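Local coordinates for LPXTG-motif cell wall anchor domain protein (Mobiluncus mulieris, PDB 5U5O) that probably serves in bacterial cell adhesion as part of a giant, cell-wall-anchored surface adhesin whose Ig-like domains carry intramolecular covalent cross-links, at residues L14-T20 against S161-Q167; G221-G225 against K268-T272; K42-I46 against L126-Y132; F168-K172 against V279-E283. All coordinates share one frame; numbering follows the deposited sequence. Where two conformers were deposited one is given.

In the fold
The long strand 150-178 ties the four contacts together. Interaction 1 pairs its middle with strand 16-18, and interaction 4 takes up the very next residues and pairs them with strand 281-291, so one continuous backbone passes from the T-Q ester-bond domain into the DUF5979 domain. Interaction 2 lies in the second domain, nested in the loop that interaction 4 closes; their centres are 8 Å apart, and Gly169 N probably donates to Ile222 O. Interaction 3 is nested within interaction 1 along the chain but lies about 33 Å from it, centre to centre, at the other end of the first domain, and its centre is about 53 Å from that of interaction 4. The result is an elongated two-domain rod.

Interaction 1. Residues L14-T20 against S161-Q167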
loop_
_atom_site.group_PDB
_atom_site.type_symbol
_atom_site.label_atom_id
_atom_site.label_comp_id
_atom_site.label_asym_id
_atom_site.label_seq_id
_atom_site.Cartn_x
_atom_site.Cartn_y
_atom_site.Cartn_z
ATOM N N LEU A 14 12.715 5.485 7.404
ATOM C CA LEU A 14 12.554 4.252 6.657
ATOM C C LEU A 14 12.210 4.550 5.195
ATOM O O LEU A 14 11.925 5.689 4.827
ATOM C CB LEU A 14 11.483 3.374 7.305
ATOM C CG LEU A 14 11.754 3.022 8.772
ATOM C CD1 LEU A 14 10.545 2.312 9.359
ATOM C CD2 LEU A 14 12.998 2.167 8.918
ATOM N N LYS A 15 12.219 3.508 4.377
ATOM C CA LYS A 15 11.872 3.608 2.961
ATOM C C LYS A 15 10.414 3.238 2.656
ATOM O O LYS A 15 9.972 3.345 1.515
ATOM C CB LYS A 15 12.826 2.721 2.149
ATOM C CG LYS A 15 14.300 3.118 2.261
ATOM C CD LYS A 15 14.594 4.515 1.734
ATOM C CE LYS A 15 14.039 4.721 0.337
ATOM N NZ LYS A 15 14.513 5.966 -0.328
ATOM N N ALA A 16 9.669 2.817 3.679
ATOM C CA ALA A 16 8.249 2.477 3.549
ATOM C C ALA A 16 7.463 2.900 4.771
ATOM O O ALA A 16 8.017 3.081 5.852
ATOM C CB ALA A 16 8.082 0.990 3.327
ATOM N N PHE A 17 6.154 3.034 4.577
ATOM C CA PHE A 17 5.237 3.349 5.660
ATOM C C PHE A 17 3.923 2.631 5.431
ATOM O O PHE A 17 3.638 2.164 4.325
ATOM C CB PHE A 17 5.017 4.855 5.798
ATOM C CG PHE A 17 4.354 5.499 4.609
ATOM C CD1 PHE A 17 5.085 5.986 3.555
ATOM C CD2 PHE A 17 2.986 5.640 4.562
ATOM C CE1 PHE A 17 4.447 6.592 2.482
ATOM C CE2 PHE A 17 2.343 6.232 3.500
ATOM C CZ PHE A 17 3.075 6.720 2.453
ATOM N N ASP A 18 3.147 2.558 6.509
ATOM C CA ASP A 18 1.869 1.851 6.525
ATOM C C ASP A 18 0.750 2.802 6.089
ATOM O O ASP A 18 0.235 3.588 6.900
ATOM C CB ASP A 18 1.597 1.288 7.929
ATOM C CG ASP A 18 0.226 0.620 8.058
ATOM O OD1 ASP A 18 -0.536 0.575 7.067
ATOM O OD2 ASP A 18 -0.088 0.152 9.170
ATOM N N VAL A 19 0.320 2.660 4.842
ATOM C CA VAL A 19 -0.650 3.565 4.225
ATOM C C VAL A 19 -2.089 3.262 4.645
ATOM O O VAL A 19 -2.986 4.068 4.401
ATOM C CB VAL A 19 -0.519 3.565 2.675
ATOM C CG1 VAL A 19 -1.118 2.310 2.032
ATOM C CG2 VAL A 19 -1.125 4.824 2.071
ATOM N N THR A 20 -2.309 2.104 5.261
ATOM C CA THR A 20 -3.619 1.767 5.808
ATOM C C THR A 20 -3.717 2.017 7.322
ATOM O O THR A 20 -4.625 1.505 7.964
ATOM C CB THR A 20 -4.001 0.308 5.497
ATOM O OG1 THR A 20 -2.973 -0.576 5.949
ATOM C CG2 THR A 20 -4.265 0.117 4.024
ATOM N N SER A 161 12.846 6.895 -3.884
ATOM C CA SER A 161 11.645 6.070 -3.792
ATOM C C SER A 161 11.148 5.988 -2.357
ATOM O O SER A 161 11.945 5.989 -1.415
ATOM C CB SER A 161 11.932 4.665 -4.323
ATOM O OG SER A 161 12.751 3.942 -3.428
ATOM N N ILE A 162 9.826 5.886 -2.222
ATOM C CA ILE A 162 9.139 5.569 -0.962
ATOM C C ILE A 162 8.016 4.589 -1.309
ATOM O O ILE A 162 7.328 4.787 -2.316
ATOM C CB ILE A 162 8.497 6.831 -0.301
ATOM C CG1 ILE A 162 9.583 7.845 0.097
ATOM C CG2 ILE A 162 7.631 6.477 0.905
ATOM C CD1 ILE A 162 10.481 7.378 1.227
ATOM N N THR A 163 7.804 3.577 -0.466
ATOM C CA THR A 163 6.698 2.637 -0.672
ATOM C C THR A 163 5.621 2.839 0.377
ATOM O O THR A 163 5.893 2.722 1.558
ATOM C CB THR A 163 7.183 1.185 -0.636
ATOM O OG1 THR A 163 8.271 1.054 -1.532
ATOM C CG2 THR A 163 6.098 0.237 -1.092
ATOM N N ALA A 164 4.421 3.151 -0.093
ATOM C CA ALA A 164 3.234 3.203 0.749
ATOM C C ALA A 164 2.633 1.795 0.776
ATOM O O ALA A 164 2.049 1.351 -0.224
ATOM C CB ALA A 164 2.263 4.213 0.167
ATOM N N GLU A 165 2.830 1.096 1.902
ATOM C CA GLU A 165 2.516 -0.330 2.032
ATOM C C GLU A 165 1.189 -0.534 2.744
ATOM O O GLU A 165 1.035 -0.130 3.907
ATOM C CB GLU A 165 3.587 -1.057 2.845
ATOM C CG GLU A 165 4.950 -1.070 2.190
ATOM C CD GLU A 165 5.985 -1.846 2.982
ATOM O OE1 GLU A 165 5.827 -2.039 4.205
ATOM O OE2 GLU A 165 6.990 -2.235 2.363
ATOM N N PRO A 166 0.212 -1.181 2.079
ATOM C CA PRO A 166 -1.006 -1.531 2.821
ATOM C C PRO A 166 -0.781 -2.744 3.712
ATOM O O PRO A 166 0.078 -3.575 3.430
ATOM C CB PRO A 166 -1.994 -1.881 1.715
ATOM C CG PRO A 166 -1.132 -2.411 0.626
ATOM C CD PRO A 166 0.151 -1.631 0.673
ATOM N N GLN A 167 -1.576 -2.841 4.775
ATOM C CA GLN A 167 -1.662 -4.066 5.567
ATOM C C GLN A 167 -2.823 -4.898 5.036
ATOM O O GLN A 167 -3.622 -4.423 4.225
ATOM C CB GLN A 167 -1.847 -3.765 7.062
ATOM C CG GLN A 167 -0.911 -2.703 7.627
ATOM C CD GLN A 167 0.538 -2.889 7.217
ATOM O OE1 GLN A 167 1.161 -1.980 6.657
ATOM N NE2 GLN A 167 1.081 -4.068 7.484
HETATM O O HOH W 1 10.666 1.248 -0.266
#
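Phe17 and Ala164 form the close-packed side of a parallel strand pair in which 16-18 runs beside 161-165, their axes 4.7 Å apart. Ala164 CA lies over one face of the Phe17 ring, 4.0 Å from its centroid, a CH-pi contact offset toward the rim, while Ile162 CG2 meets the ring at its edge, in plane, 3.6 Å from CE1. The ring reaches both because CG stands between the backbone N and the carbonyl carbon (chi1 64°). Val19 continues this apolar face, its CB resting on Ala164 CB.

The backbones alternate donor and acceptor in the parallel manner. Thr163 N donates to Lys15 O, Phe17 N to Thr163 O, and Glu165 N to Phe17 O at 2.8 Å. A fourth bond departs from this pattern: Val19 N approaches Glu165 O from 51° above the carbonyl plane.

The face bearing Ala16, Thr163 and Glu165 is looser and wetter, and there a water bridges Lys15 O and Thr163 OG1. At the start of the pair the bent Lys15 chain brings NZ to Ser161 O at 2.8 Å; NZ also bonds Ala9 O. At the far end Asp18 OD1 accepts from Thr20 N, an Asx turn, and also from Thr20 OG1. That hydroxyl in turn receives Gln167 N, 2.9 Å from Thr20 OG1, which links the turn to the end of the partner strand.

On its other edge strand 150-178 bonds to 118-127 through Ile162 and Ala164, whereas helix 105-109 sets Leu108 against Phe17 and Val19, and Phe27 of strand 26-36 meets the Phe17 ring.

Interaction 2. Residues G221-G225 against K268-T272; sequences GIPLG and KIGGT
In the DUF5979 domain the Gly270-Gly271 segment after strand 264-269 meets Leu224 and Gly225, near the end of strand 216-223; just upstream, Gly221 and Ile222 form a G1 beta bulge opposite Gly169. Ile222 and Ile269 make the apolar half, their side chains crossing at about a right angle. Ile222 CG2 rests on Ile269 CG2 and CB, 3.8 Å from each.

The polar half centres on Gly225. Its N donates to Ile269 O at 2.7 Å, bent to 144° at the hydrogen and tilted 27° from the carbonyl plane. Gly225 CA sits 3.3 Å from Gly270 O in a CA-H...O contact. Leu224 CB lies beside Gly271 O, 3.6 Å away. The absence of a side chain at Gly225 lets its CA come within 4.0 Å of Gly271 CA. Gly225 and Gly270 also both have positive phi, which favours glycine.

At the margin Lys268 curls back through three successive bends, so that CE passes 3.5 Å from Gly225 O. A water then joins Gly225 O, Lys268 NZ and Thr272 OG1.

Across the pair, then, a single direct hydrogen bond is flanked by an apolar isoleucine pair on one side and a water-bridged margin on the other.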
loop_
_atom_site.group_PDB
_atom_site.type_symbol
_atom_site.label_atom_id
_atom_site.label_comp_id
_atom_site.label_asym_id
_atom_site.label_seq_id
_atom_site.Cartn_x
_atom_site.Cartn_y
_atom_site.Cartn_z
ATOM N N GLY A 221 -3.753 -12.441 3.249
ATOM C CA GLY A 221 -3.443 -11.375 2.280
ATOM C C GLY A 221 -4.641 -10.711 1.628
ATOM O O GLY A 221 -4.601 -10.328 0.451
ATOM N N ILE A 222 -5.717 -10.576 2.403
ATOM C CA ILE A 222 -6.936 -9.968 1.895
ATOM C C ILE A 222 -6.861 -8.452 2.145
ATOM O O ILE A 222 -6.687 -8.036 3.299
ATOM C CB ILE A 222 -8.200 -10.571 2.553
ATOM C CG1 ILE A 222 -8.219 -12.088 2.302
ATOM C CG2 ILE A 222 -9.420 -9.907 1.954
ATOM C CD1 ILE A 222 -9.336 -12.832 3.029
ATOM N N PRO A 223 -7.036 -7.621 1.091
ATOM C CA PRO A 223 -7.051 -6.168 1.277
ATOM C C PRO A 223 -8.079 -5.735 2.341
ATOM O O PRO A 223 -9.184 -6.265 2.399
ATOM C CB PRO A 223 -7.453 -5.650 -0.104
ATOM C CG PRO A 223 -6.940 -6.677 -1.049
ATOM C CD PRO A 223 -7.171 -7.982 -0.328
ATOM N N LEU A 224 -7.703 -4.776 3.169
ATOM C CA LEU A 224 -8.574 -4.253 4.202
ATOM C C LEU A 224 -9.772 -3.543 3.575
ATOM O O LEU A 224 -9.640 -2.668 2.723
ATOM C CB LEU A 224 -7.782 -3.336 5.110
ATOM C CG LEU A 224 -6.710 -4.059 5.937
ATOM C CD1 LEU A 224 -5.861 -3.033 6.673
ATOM C CD2 LEU A 224 -7.311 -5.067 6.915
ATOM N N GLY A 225 -10.959 -3.982 3.988
ATOM C CA GLY A 225 -12.209 -3.534 3.403
ATOM C C GLY A 225 -12.756 -4.357 2.267
ATOM O O GLY A 225 -13.759 -3.976 1.664
ATOM N N LYS A 268 -17.310 -8.949 5.168
ATOM C CA LYS A 268 -16.331 -7.893 4.935
ATOM C C LYS A 268 -15.102 -8.235 5.747
ATOM O O LYS A 268 -15.220 -8.690 6.910
ATOM C CB LYS A 268 -16.865 -6.542 5.399
ATOM C CG LYS A 268 -18.132 -6.060 4.696
ATOM C CD LYS A 268 -17.939 -5.732 3.226
ATOM C CE LYS A 268 -16.958 -4.586 2.977
ATOM N NZ LYS A 268 -17.296 -3.310 3.677
ATOM N N ILE A 269 -13.936 -7.995 5.132
ATOM C CA ILE A 269 -12.676 -8.267 5.780
ATOM C C ILE A 269 -11.997 -6.918 6.029
ATOM O O ILE A 269 -11.328 -6.376 5.145
ATOM C CB ILE A 269 -11.788 -9.167 4.877
ATOM C CG1 ILE A 269 -12.538 -10.417 4.405
ATOM C CG2 ILE A 269 -10.498 -9.551 5.598
ATOM C CD1 ILE A 269 -13.005 -11.358 5.496
ATOM N N GLY A 270 -12.207 -6.373 7.231
ATOM C CA GLY A 270 -11.644 -5.071 7.614
ATOM C C GLY A 270 -12.459 -3.917 7.075
ATOM O O GLY A 270 -13.480 -4.117 6.418
ATOM N N GLY A 271 -11.995 -2.702 7.365
ATOM C CA GLY A 271 -12.589 -1.463 6.848
ATOM C C GLY A 271 -11.732 -0.790 5.794
ATOM O O GLY A 271 -10.536 -1.071 5.674
ATOM N N THR A 272 -12.354 0.122 5.045
ATOM C CA THR A 272 -11.728 0.793 3.895
ATOM C C THR A 272 -10.614 1.768 4.289
ATOM O O THR A 272 -10.215 1.856 5.447
ATOM C CB THR A 272 -12.780 1.572 3.072
ATOM O OG1 THR A 272 -13.927 0.743 2.847
ATOM C CG2 THR A 272 -12.219 2.002 1.725
HETATM O O HOH W 2 -14.994 -1.676 2.625
#

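Interaction 3. Residues K42-I46 against L126-Y132; sequences KTYAI and LWAEGTY
Ala45 and Trp127 form a hydrogen-bonded antiparallel pair where strand 43-52 begins and 118-127 ends in the Ig-like T-Q domain, just before a type II beta turn from Ala128 to Thr131. Trp127 N donates to Ala45 O at 2.8 Å, and Ala45 N returns the bond to Trp127 O. Ala45 CB presses on one face of the Tyr132 ring, 3.8 Å from the centroid, a CH-pi contact displaced toward the rim. On the reverse face of the sheet, Leu126 CD1 touches both Ile46 CG2 and Tyr44 CB, the former at 3.6 Å.

The next shell closes the turn over the start of strand 43-52. Glu129 CG is anti to the backbone N (chi1 -166°), and the extended chain carries OE1 to Thr43 N, 2.9 Å away. That bond is almost straight, 172° at the hydrogen, although OE1 is met on its anti side and 28° out of the carboxylate plane. Lys42 NZ is not in contact with this carboxylate; a water connects it to Glu129 O instead.

Further out, Tyr132 keeps its CG over its own backbone, which turns the ring toward Ala45. Val140 of strand 140-142 touches Ala45, Trp127 and Tyr132 together, and Tyr44 OH accepts from Glu39 N. The turn itself is fixed by Thr131, whose N and OG1 both donate to Ala128 O, the hydroxyl in the carbonyl plane, on a lone pair, at 2.7 Å.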
loop_
_atom_site.group_PDB
_atom_site.type_symbol
_atom_site.label_atom_id
_atom_site.label_comp_id
_atom_site.label_asym_id
_atom_site.label_seq_id
_atom_site.Cartn_x
_atom_site.Cartn_y
_atom_site.Cartn_z
ATOM N N LYS A 42 26.559 31.597 -2.662
ATOM C CA LYS A 42 25.451 31.837 -3.577
ATOM C C LYS A 42 24.144 31.312 -2.984
ATOM O O LYS A 42 24.144 30.333 -2.237
ATOM C CB LYS A 42 25.722 31.208 -4.952
ATOM C CG LYS A 42 26.902 31.871 -5.692
ATOM C CD LYS A 42 26.885 31.724 -7.210
ATOM C CE LYS A 42 25.961 32.732 -7.900
ATOM N NZ LYS A 42 25.910 32.560 -9.378
ATOM N N THR A 43 23.055 31.925 -3.428
ATOM C CA THR A 43 21.713 31.574 -3.002
ATOM C C THR A 43 20.961 30.927 -4.150
ATOM O O THR A 43 20.634 31.572 -5.123
ATOM C CB THR A 43 20.925 32.788 -2.478
ATOM O OG1 THR A 43 21.641 33.344 -1.377
ATOM C CG2 THR A 43 19.509 32.366 -2.026
ATOM N N TYR A 44 20.662 29.649 -3.983
ATOM C CA TYR A 44 19.941 28.843 -4.952
ATOM C C TYR A 44 18.502 28.672 -4.482
ATOM O O TYR A 44 18.191 28.838 -3.277
ATOM C CB TYR A 44 20.559 27.449 -5.028
ATOM C CG TYR A 44 21.988 27.462 -5.505
ATOM C CD1 TYR A 44 23.032 27.741 -4.641
ATOM C CD2 TYR A 44 22.310 27.131 -6.818
ATOM C CE1 TYR A 44 24.356 27.764 -5.081
ATOM C CE2 TYR A 44 23.632 27.129 -7.255
ATOM C CZ TYR A 44 24.647 27.438 -6.382
ATOM O OH TYR A 44 25.976 27.486 -6.772
ATOM N N ALA A 45 17.614 28.361 -5.416
ATOM C CA ALA A 45 16.274 27.877 -5.064
ATOM C C ALA A 45 16.230 26.395 -5.370
ATOM O O ALA A 45 16.749 25.918 -6.382
ATOM C CB ALA A 45 15.185 28.606 -5.837
ATOM N N ILE A 46 15.580 25.658 -4.473
ATOM C CA ILE A 46 15.313 24.241 -4.651
ATOM C C ILE A 46 13.824 23.960 -4.608
ATOM O O ILE A 46 13.083 24.613 -3.834
ATOM C CB ILE A 46 16.099 23.350 -3.655
ATOM C CG1 ILE A 46 15.893 23.787 -2.200
ATOM C CG2 ILE A 46 17.578 23.342 -4.067
ATOM C CD1 ILE A 46 16.462 22.790 -1.218
ATOM N N LEU A 126 17.082 22.302 -9.058
ATOM C CA LEU A 126 17.980 23.302 -8.502
ATOM C C LEU A 126 18.050 24.485 -9.449
ATOM O O LEU A 126 18.385 24.292 -10.629
ATOM C CB LEU A 126 19.379 22.695 -8.338
ATOM C CG LEU A 126 20.509 23.602 -7.853
ATOM C CD1 LEU A 126 20.258 24.067 -6.427
ATOM C CD2 LEU A 126 21.867 22.912 -7.994
ATOM N N TRP A 127 17.853 25.696 -8.936
ATOM C CA TRP A 127 17.803 26.926 -9.717
ATOM C C TRP A 127 18.944 27.828 -9.235
ATOM O O TRP A 127 19.087 28.095 -8.035
ATOM C CB TRP A 127 16.464 27.653 -9.545
ATOM C CG TRP A 127 15.260 26.934 -10.066
ATOM C CD1 TRP A 127 14.602 25.898 -9.465
ATOM C CD2 TRP A 127 14.526 27.237 -11.256
ATOM N NE1 TRP A 127 13.532 25.522 -10.223
ATOM C CE2 TRP A 127 13.447 26.329 -11.323
ATOM C CE3 TRP A 127 14.674 28.187 -12.277
ATOM C CZ2 TRP A 127 12.526 26.334 -12.369
ATOM C CZ3 TRP A 127 13.760 28.190 -13.318
ATOM C CH2 TRP A 127 12.698 27.264 -13.358
ATOM N N ALA A 128 19.766 28.307 -10.171
ATOM C CA ALA A 128 20.844 29.236 -9.818
ATOM C C ALA A 128 20.312 30.613 -9.433
ATOM O O ALA A 128 19.229 31.021 -9.843
ATOM C CB ALA A 128 21.840 29.385 -10.958
ATOM N N GLU A 129 21.115 31.317 -8.658
ATOM C CA GLU A 129 20.796 32.675 -8.232
ATOM C C GLU A 129 20.455 33.549 -9.475
ATOM O O GLU A 129 21.109 33.451 -10.517
ATOM C CB GLU A 129 21.991 33.243 -7.460
ATOM C CG GLU A 129 21.685 34.500 -6.672
ATOM C CD GLU A 129 22.867 35.009 -5.873
ATOM O OE1 GLU A 129 23.551 34.211 -5.201
ATOM O OE2 GLU A 129 23.116 36.236 -5.909
ATOM N N GLY A 130 19.361 34.302 -9.373
ATOM C CA GLY A 130 18.924 35.221 -10.425
ATOM C C GLY A 130 18.091 34.652 -11.562
ATOM O O GLY A 130 17.653 35.407 -12.440
ATOM N N THR A 131 17.862 33.337 -11.565
ATOM C CA THR A 131 17.169 32.665 -12.678
ATOM C C THR A 131 15.664 32.476 -12.444
ATOM O O THR A 131 14.953 31.969 -13.317
ATOM C CB THR A 131 17.798 31.293 -12.987
ATOM O OG1 THR A 131 17.595 30.392 -11.886
ATOM C CG2 THR A 131 19.298 31.430 -13.282
ATOM N N TYR A 132 15.185 32.888 -11.273
ATOM C CA TYR A 132 13.787 32.709 -10.883
ATOM C C TYR A 132 13.184 34.069 -10.532
ATOM O O TYR A 132 13.843 34.889 -9.901
ATOM C CB TYR A 132 13.660 31.703 -9.714
ATOM C CG TYR A 132 14.628 31.884 -8.542
ATOM C CD1 TYR A 132 15.906 31.338 -8.576
ATOM C CD2 TYR A 132 14.241 32.559 -7.374
ATOM C CE1 TYR A 132 16.787 31.483 -7.510
ATOM C CE2 TYR A 132 15.121 32.709 -6.302
ATOM C CZ TYR A 132 16.391 32.163 -6.368
ATOM O OH TYR A 132 17.281 32.304 -5.319
HETATM O O HOH W 3 23.624 32.892 -11.073
HETATM O O HOH W 4 23.694 34.914 -2.000
#

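Interaction 4. Residues F168-K172 against V279-E283; sequences FGSLK and VANVE
Ser170 meets Asn281 across a parallel pair of strands, 168-172 and 281-283. Its CB lies 3.6 Å from Asn281 OD1. Beyond it OG, flanked by N and C of its own residue (chi1 63°), donates to that same OD1 at 2.7 Å, tilted 21° from the amide carbonyl plane. A water also donates to Ser170 OG and to Val282 O, so the hydroxyl is gripped twice.

Backbone bonds run beside it: Ser170 N to Ala280 O, Val282 N to Ser170 O, and Lys172 N to Val282 O at 2.9 Å.

Farther along this face Lys172 and Glu283 lie side by side, pointing the same way, with NZ and OE1 3.7 Å apart in a long salt bridge. Glu216 gives Lys172 a second, weak ion-pair partner. The opposite face is apolar: Leu171 CD1 touches Val282 CG1 at 3.8 Å.

Strand 216-223 pairs antiparallel on the other edge of 168-172, placing the strand inside a mixed sheet. From it Leu171 packs on Cys228 and Ile230 of strand 226-232, Val282 on Val267, and both on Ile269 of strand 264-269. Two sheets facing each other through such side chains are consistent with a beta-sandwich, as in the Ig-like domains of this adhesin.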
loop_
_atom_site.group_PDB
_atom_site.type_symbol
_atom_site.label_atom_id
_atom_site.label_comp_id
_atom_site.label_asym_id
_atom_site.label_seq_id
_atom_site.Cartn_x
_atom_site.Cartn_y
_atom_site.Cartn_z
ATOM N N PHE A 168 -2.886 -6.149 5.480
ATOM C CA PHE A 168 -3.873 -7.108 4.986
ATOM C C PHE A 168 -4.562 -7.837 6.125
ATOM O O PHE A 168 -4.022 -7.986 7.224
ATOM C CB PHE A 168 -3.222 -8.127 4.042
ATOM C CG PHE A 168 -2.612 -7.493 2.823
ATOM C CD1 PHE A 168 -3.394 -7.250 1.699
ATOM C CD2 PHE A 168 -1.289 -7.079 2.817
ATOM C CE1 PHE A 168 -2.874 -6.621 0.589
ATOM C CE2 PHE A 168 -0.752 -6.465 1.703
ATOM C CZ PHE A 168 -1.551 -6.233 0.588
ATOM N N GLY A 169 -5.769 -8.287 5.822
ATOM C CA GLY A 169 -6.549 -9.143 6.698
ATOM C C GLY A 169 -6.539 -10.588 6.239
ATOM O O GLY A 169 -5.779 -10.960 5.319
ATOM N N SER A 170 -7.414 -11.396 6.869
ATOM C CA SER A 170 -7.495 -12.812 6.539
ATOM C C SER A 170 -8.876 -13.340 6.886
ATOM O O SER A 170 -9.633 -12.717 7.653
ATOM C CB SER A 170 -6.459 -13.623 7.310
ATOM O OG SER A 170 -6.684 -13.571 8.724
ATOM N N LEU A 171 -9.171 -14.499 6.328
ATOM C CA LEU A 171 -10.428 -15.188 6.553
ATOM C C LEU A 171 -10.150 -16.629 6.866
ATOM O O LEU A 171 -9.636 -17.377 6.031
ATOM C CB LEU A 171 -11.316 -15.069 5.327
ATOM C CG LEU A 171 -12.686 -15.762 5.373
ATOM C CD1 LEU A 171 -13.560 -15.367 6.555
ATOM C CD2 LEU A 171 -13.391 -15.446 4.069
ATOM N N LYS A 172 -10.554 -17.040 8.073
ATOM C CA LYS A 172 -10.506 -18.426 8.487
ATOM C C LYS A 172 -11.903 -18.987 8.363
ATOM O O LYS A 172 -12.869 -18.347 8.806
ATOM C CB LYS A 172 -10.028 -18.566 9.932
ATOM C CG LYS A 172 -9.873 -20.014 10.384
ATOM C CD LYS A 172 -9.685 -20.148 11.886
ATOM C CE LYS A 172 -8.370 -19.556 12.341
ATOM N NZ LYS A 172 -8.037 -19.955 13.733
ATOM N N VAL A 279 -12.887 -5.362 12.287
ATOM C CA VAL A 279 -12.078 -6.599 12.444
ATOM C C VAL A 279 -11.422 -7.028 11.138
ATOM O O VAL A 279 -12.130 -7.183 10.147
ATOM C CB VAL A 279 -12.953 -7.769 12.977
ATOM C CG1 VAL A 279 -12.241 -9.115 12.885
ATOM C CG2 VAL A 279 -13.331 -7.498 14.419
ATOM N N ALA A 280 -10.097 -7.226 11.160
ATOM C CA ALA A 280 -9.305 -7.586 9.953
ATOM C C ALA A 280 -9.051 -9.099 9.764
ATOM O O ALA A 280 -9.031 -9.558 8.621
ATOM C CB ALA A 280 -7.981 -6.831 9.924
ATOM N N ASN A 281 -8.833 -9.848 10.856
ATOM C CA ASN A 281 -8.665 -11.314 10.792
ATOM C C ASN A 281 -9.949 -11.983 11.217
ATOM O O ASN A 281 -10.246 -12.120 12.416
ATOM C CB ASN A 281 -7.481 -11.770 11.625
ATOM C CG ASN A 281 -6.176 -11.151 11.132
ATOM O OD1 ASN A 281 -5.784 -11.338 9.975
ATOM N ND2 ASN A 281 -5.523 -10.381 11.982
ATOM N N VAL A 282 -10.780 -12.263 10.235
ATOM C CA VAL A 282 -12.142 -12.717 10.435
ATOM C C VAL A 282 -12.140 -14.233 10.528
ATOM O O VAL A 282 -11.373 -14.896 9.793
ATOM C CB VAL A 282 -13.016 -12.215 9.258
ATOM C CG1 VAL A 282 -14.408 -12.816 9.283
ATOM C CG2 VAL A 282 -13.059 -10.694 9.225
ATOM N N GLU A 283 -13.002 -14.779 11.407
ATOM C CA GLU A 283 -13.139 -16.218 11.533
ATOM C C GLU A 283 -14.608 -16.612 11.396
ATOM O O GLU A 283 -15.440 -16.198 12.233
ATOM C CB GLU A 283 -12.583 -16.698 12.869
ATOM C CG GLU A 283 -11.162 -16.244 13.162
ATOM C CD GLU A 283 -10.784 -16.462 14.606
ATOM O OE1 GLU A 283 -10.590 -17.629 15.005
ATOM O OE2 GLU A 283 -10.698 -15.465 15.348
HETATM O O HOH W 5 -3.733 -10.691 8.261
HETATM O O HOH W 6 -8.608 -14.826 10.202
#